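Local coordinates for protein adhesin (Streptococcus sanguinis SK1 = NCTC 7863, PDB 6VT2) that probably mediates bacterial adhesion to host surfaces by binding sialylated glycans through two tandem SigLec-like modules of a serine-rich repeat adhesin, at residues I15-E27 / R79-G91. Numbering follows the deposited sequence.
Sequences IAYRGEEFEFFVE and RVYGIVPINHGVG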
# COMPACT_ATOMS: atom_id res chain seq x y z
N ILE A 15 9.91 -16.75 33.47
CA ILE A 15 9.96 -17.56 32.23
C ILE A 15 11.15 -17.08 31.39
O ILE A 15 11.18 -15.92 31.14
CB ILE A 15 8.64 -17.44 31.45
CG1 ILE A 15 7.48 -17.88 32.32
CG2 ILE A 15 8.72 -18.21 30.15
CD1 ILE A 15 7.62 -19.25 32.83
N ALA A 16 12.00 -17.98 30.93
CA ALA A 16 13.21 -17.47 30.14
C ALA A 16 13.13 -18.31 28.87
O ALA A 16 12.97 -19.47 28.97
CB ALA A 16 14.50 -17.72 30.85
N TYR A 17 13.27 -17.72 27.73
CA TYR A 17 13.14 -18.47 26.49
C TYR A 17 14.50 -19.00 26.07
O TYR A 17 15.43 -18.30 26.16
CB TYR A 17 12.50 -17.59 25.43
CG TYR A 17 11.09 -17.30 25.83
CD1 TYR A 17 10.15 -18.29 25.73
CD2 TYR A 17 10.75 -16.11 26.42
CE1 TYR A 17 8.85 -18.10 26.14
CE2 TYR A 17 9.47 -15.91 26.85
CZ TYR A 17 8.52 -16.89 26.70
OH TYR A 17 7.29 -16.63 27.17
N ARG A 18 14.53 -20.22 25.62
CA ARG A 18 15.73 -20.88 25.14
C ARG A 18 16.40 -20.01 24.08
O ARG A 18 15.74 -19.62 23.19
CB ARG A 18 15.30 -22.22 24.55
CG ARG A 18 16.45 -22.94 23.90
CD ARG A 18 16.07 -24.37 23.62
NE ARG A 18 14.89 -24.45 22.80
CZ ARG A 18 14.36 -25.57 22.36
NH1 ARG A 18 14.89 -26.70 22.71
NH2 ARG A 18 13.31 -25.54 21.58
N GLY A 19 17.70 -19.73 24.22
CA GLY A 19 18.45 -18.93 23.25
C GLY A 19 18.48 -17.47 23.57
O GLY A 19 19.34 -16.81 23.04
N GLU A 20 17.59 -17.00 24.43
CA GLU A 20 17.42 -15.55 24.64
C GLU A 20 18.00 -15.04 25.95
O GLU A 20 18.22 -15.80 26.82
CB GLU A 20 15.95 -15.22 24.56
CG GLU A 20 15.32 -15.84 23.32
CD GLU A 20 14.06 -15.19 22.84
OE1 GLU A 20 13.49 -14.45 23.59
OE2 GLU A 20 13.64 -15.49 21.74
N GLU A 21 18.17 -13.74 26.01
CA GLU A 21 18.61 -13.09 27.25
C GLU A 21 17.41 -13.04 28.17
O GLU A 21 16.30 -12.93 27.66
CB GLU A 21 19.03 -11.65 27.02
CG GLU A 21 20.20 -11.42 26.09
CD GLU A 21 20.37 -9.98 25.66
OE1 GLU A 21 19.47 -9.16 25.91
OE2 GLU A 21 21.42 -9.67 25.08
N PHE A 22 17.63 -13.16 29.47
CA PHE A 22 16.57 -12.95 30.47
C PHE A 22 17.15 -11.99 31.51
O PHE A 22 18.31 -11.90 31.61
CB PHE A 22 16.10 -14.22 31.17
CG PHE A 22 17.18 -14.91 31.97
CD1 PHE A 22 18.03 -15.80 31.34
CD2 PHE A 22 17.34 -14.69 33.33
CE1 PHE A 22 19.03 -16.44 32.05
CE2 PHE A 22 18.34 -15.33 34.03
CZ PHE A 22 19.18 -16.20 33.39
N GLU A 23 16.25 -11.29 32.19
CA GLU A 23 16.67 -10.37 33.26
C GLU A 23 15.50 -10.16 34.19
O GLU A 23 14.41 -10.09 33.70
CB GLU A 23 17.10 -9.03 32.65
CG GLU A 23 17.21 -7.87 33.62
CD GLU A 23 17.40 -6.61 32.82
OE1 GLU A 23 18.51 -6.33 32.47
OE2 GLU A 23 16.42 -5.96 32.49
N PHE A 24 15.76 -10.13 35.48
CA PHE A 24 14.71 -9.75 36.44
C PHE A 24 15.42 -9.10 37.61
O PHE A 24 16.54 -9.17 37.64
CB PHE A 24 13.82 -10.92 36.85
CG PHE A 24 14.49 -12.03 37.61
CD1 PHE A 24 15.15 -13.05 36.94
CD2 PHE A 24 14.42 -12.07 38.99
CE1 PHE A 24 15.70 -14.10 37.65
CE2 PHE A 24 14.99 -13.11 39.69
CZ PHE A 24 15.62 -14.12 39.01
N PHE A 25 14.69 -8.43 38.48
CA PHE A 25 15.32 -7.69 39.58
C PHE A 25 14.82 -8.23 40.91
O PHE A 25 13.69 -8.64 41.00
CB PHE A 25 15.07 -6.20 39.39
CG PHE A 25 15.89 -5.65 38.26
CD1 PHE A 25 17.20 -5.26 38.47
CD2 PHE A 25 15.38 -5.60 36.98
CE1 PHE A 25 17.97 -4.78 37.43
CE2 PHE A 25 16.16 -5.13 35.94
CZ PHE A 25 17.44 -4.72 36.17
N VAL A 26 15.71 -8.22 41.87
CA VAL A 26 15.38 -8.61 43.25
C VAL A 26 15.51 -7.30 44.01
O VAL A 26 16.31 -6.57 43.69
CB VAL A 26 16.35 -9.68 43.77
CG1 VAL A 26 16.17 -9.86 45.27
CG2 VAL A 26 16.23 -11.00 43.01
N GLU A 27 14.60 -6.99 44.90
CA GLU A 27 14.65 -5.73 45.68
C GLU A 27 14.82 -6.10 47.14
O GLU A 27 14.16 -7.00 47.55
CB GLU A 27 13.41 -4.88 45.44
CG GLU A 27 13.43 -4.16 44.10
CD GLU A 27 12.46 -2.99 44.04
OE1 GLU A 27 11.49 -3.01 44.78
OE2 GLU A 27 12.71 -2.06 43.28
N ARG A 79 20.36 -7.41 40.00
CA ARG A 79 19.97 -7.88 38.68
C ARG A 79 20.30 -9.37 38.57
O ARG A 79 21.38 -9.71 38.84
CB ARG A 79 20.77 -7.12 37.65
CG ARG A 79 20.38 -7.45 36.21
CD ARG A 79 21.47 -6.92 35.31
NE ARG A 79 21.10 -7.15 33.94
CZ ARG A 79 21.93 -7.37 32.98
NH1 ARG A 79 21.47 -7.61 31.78
NH2 ARG A 79 23.21 -7.31 33.19
N VAL A 80 19.34 -10.19 38.17
CA VAL A 80 19.60 -11.62 37.88
C VAL A 80 19.37 -11.75 36.38
O VAL A 80 18.42 -11.28 35.93
CB VAL A 80 18.69 -12.53 38.71
CG1 VAL A 80 19.01 -13.98 38.47
CG2 VAL A 80 18.81 -12.23 40.20
N TYR A 81 20.32 -12.30 35.67
CA TYR A 81 20.27 -12.25 34.19
C TYR A 81 21.13 -13.35 33.62
O TYR A 81 21.86 -13.96 34.26
CB TYR A 81 20.81 -10.88 33.73
CG TYR A 81 22.27 -10.65 34.05
CD1 TYR A 81 22.70 -10.33 35.32
CD2 TYR A 81 23.21 -10.76 33.07
CE1 TYR A 81 24.05 -10.18 35.60
CE2 TYR A 81 24.55 -10.63 33.32
CZ TYR A 81 24.98 -10.29 34.58
OH TYR A 81 26.31 -10.15 34.78
N GLY A 82 21.02 -13.49 32.32
CA GLY A 82 21.86 -14.41 31.59
C GLY A 82 21.29 -14.66 30.22
O GLY A 82 20.40 -14.02 29.82
N ILE A 83 21.94 -15.56 29.53
CA ILE A 83 21.50 -16.03 28.21
C ILE A 83 21.28 -17.53 28.34
O ILE A 83 22.21 -18.27 28.69
CB ILE A 83 22.55 -15.71 27.14
CG1 ILE A 83 22.71 -14.21 27.04
CG2 ILE A 83 22.13 -16.37 25.85
CD1 ILE A 83 23.97 -13.85 26.24
N VAL A 84 20.05 -17.98 28.08
CA VAL A 84 19.79 -19.43 28.09
C VAL A 84 20.45 -20.04 26.88
O VAL A 84 20.20 -19.56 25.78
CB VAL A 84 18.30 -19.73 28.06
CG1 VAL A 84 18.04 -21.23 28.11
CG2 VAL A 84 17.63 -18.97 29.26
N PRO A 85 21.20 -21.13 27.02
CA PRO A 85 21.86 -21.75 25.88
C PRO A 85 20.82 -22.15 24.85
O PRO A 85 19.72 -22.63 25.17
CB PRO A 85 22.56 -22.96 26.49
CG PRO A 85 22.79 -22.53 27.98
CD PRO A 85 21.61 -21.73 28.32
N ILE A 86 21.25 -22.06 23.59
CA ILE A 86 20.37 -22.30 22.49
C ILE A 86 19.93 -23.75 22.45
O ILE A 86 18.88 -24.03 21.87
CB ILE A 86 21.05 -21.91 21.18
CG1 ILE A 86 19.99 -21.76 20.06
CG2 ILE A 86 22.12 -22.91 20.82
CD1 ILE A 86 19.02 -20.69 20.26
N ASN A 87 20.69 -24.68 23.04
CA ASN A 87 20.31 -26.09 23.02
C ASN A 87 19.83 -26.61 24.38
O ASN A 87 19.80 -27.84 24.60
CB ASN A 87 21.47 -26.95 22.55
CG ASN A 87 22.65 -26.88 23.47
OD1 ASN A 87 22.89 -25.86 24.10
ND2 ASN A 87 23.41 -27.95 23.54
N HIS A 88 19.50 -25.71 25.30
CA HIS A 88 18.91 -26.14 26.55
C HIS A 88 17.65 -26.95 26.26
O HIS A 88 16.89 -26.65 25.34
CB HIS A 88 18.58 -24.91 27.39
CG HIS A 88 18.48 -25.19 28.84
ND1 HIS A 88 17.36 -25.79 29.37
CD2 HIS A 88 19.34 -25.00 29.88
CE1 HIS A 88 17.54 -25.98 30.67
NE2 HIS A 88 18.73 -25.50 31.01
N GLY A 89 17.39 -27.91 27.11
CA GLY A 89 16.12 -28.58 27.06
C GLY A 89 14.95 -27.67 27.42
O GLY A 89 15.10 -26.65 28.07
N VAL A 90 13.76 -28.00 26.89
CA VAL A 90 12.55 -27.25 27.21
C VAL A 90 11.51 -28.22 27.71
O VAL A 90 10.32 -27.92 27.67
CB VAL A 90 12.03 -26.45 26.01
CG1 VAL A 90 12.96 -25.30 25.82
CG2 VAL A 90 11.96 -27.35 24.77
N GLY A 91 11.94 -29.29 28.33
CA GLY A 91 11.03 -30.24 28.93
C GLY A 91 10.57 -29.76 30.27
O GLY A 91 11.00 -28.72 30.77
O HOH W 1 17.08 -28.10 23.16
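Phe22 lays its ring across the backbone of Gly82, the residue it pairs with on the neighbouring antiparallel strand. Its CG sits between the backbone N and the carbonyl carbon (chi1 62°), which swings the ring over the partner strand until CZ lies 3.4 Å from Gly82 N. Having no side chain, Gly82 lets the ring lie on the backbone, over its N and Tyr81 C. Phe24 adopts the same first torsion over Val80; the valine CB stands above its ring face, 3.7 Å from the centroid, in a CH-pi contact, while Phe120 meets the ring edge-to-face from the other sheet. Both pairs are hydrogen-bonded ones, with Phe24 N reaching Val80 O at 2.9 Å.

The other face, with Glu21, Glu23, Phe25, Arg79, Tyr81 and Ile83, is mixed and holds a salt bridge. Arg79, extended from CG to NE, grips Glu23 side-on with two nitrogens, both on OE1 (NE to OE1 3.1 Å); the carboxylate and guanidinium planes stand 69° apart. The guanidinium lies over the Tyr81 ring, with Arg79 NH2 3.4 Å above the ring plane, so salt bridge and aromatic face together limit its rotation. Arg79 CB and CG pack near Phe25 CE1 (CB to CE1 3.7 Å).

Beyond the strands, Val84 turns inward, its CG2 touching Ala16 CB and the Phe22 ring. The Tyr17-Glu20 turn then sends Arg18 along the 85-90 loop: Val90 covers one guanidinium face, NH1 makes a weak 3.3 Å bond to His88 O, and NE pairs with Asp186. His88 ND1 bonds Gly89 O at 2.7 Å, in the ring plane; its side chain approaches the bound sialic acid. This antiparallel pairing of strands 21-29 and 76-83, with aromatic residues facing the opposing sheet, is consistent with the immunoglobulin-like beta sandwich of SigLec-like modules.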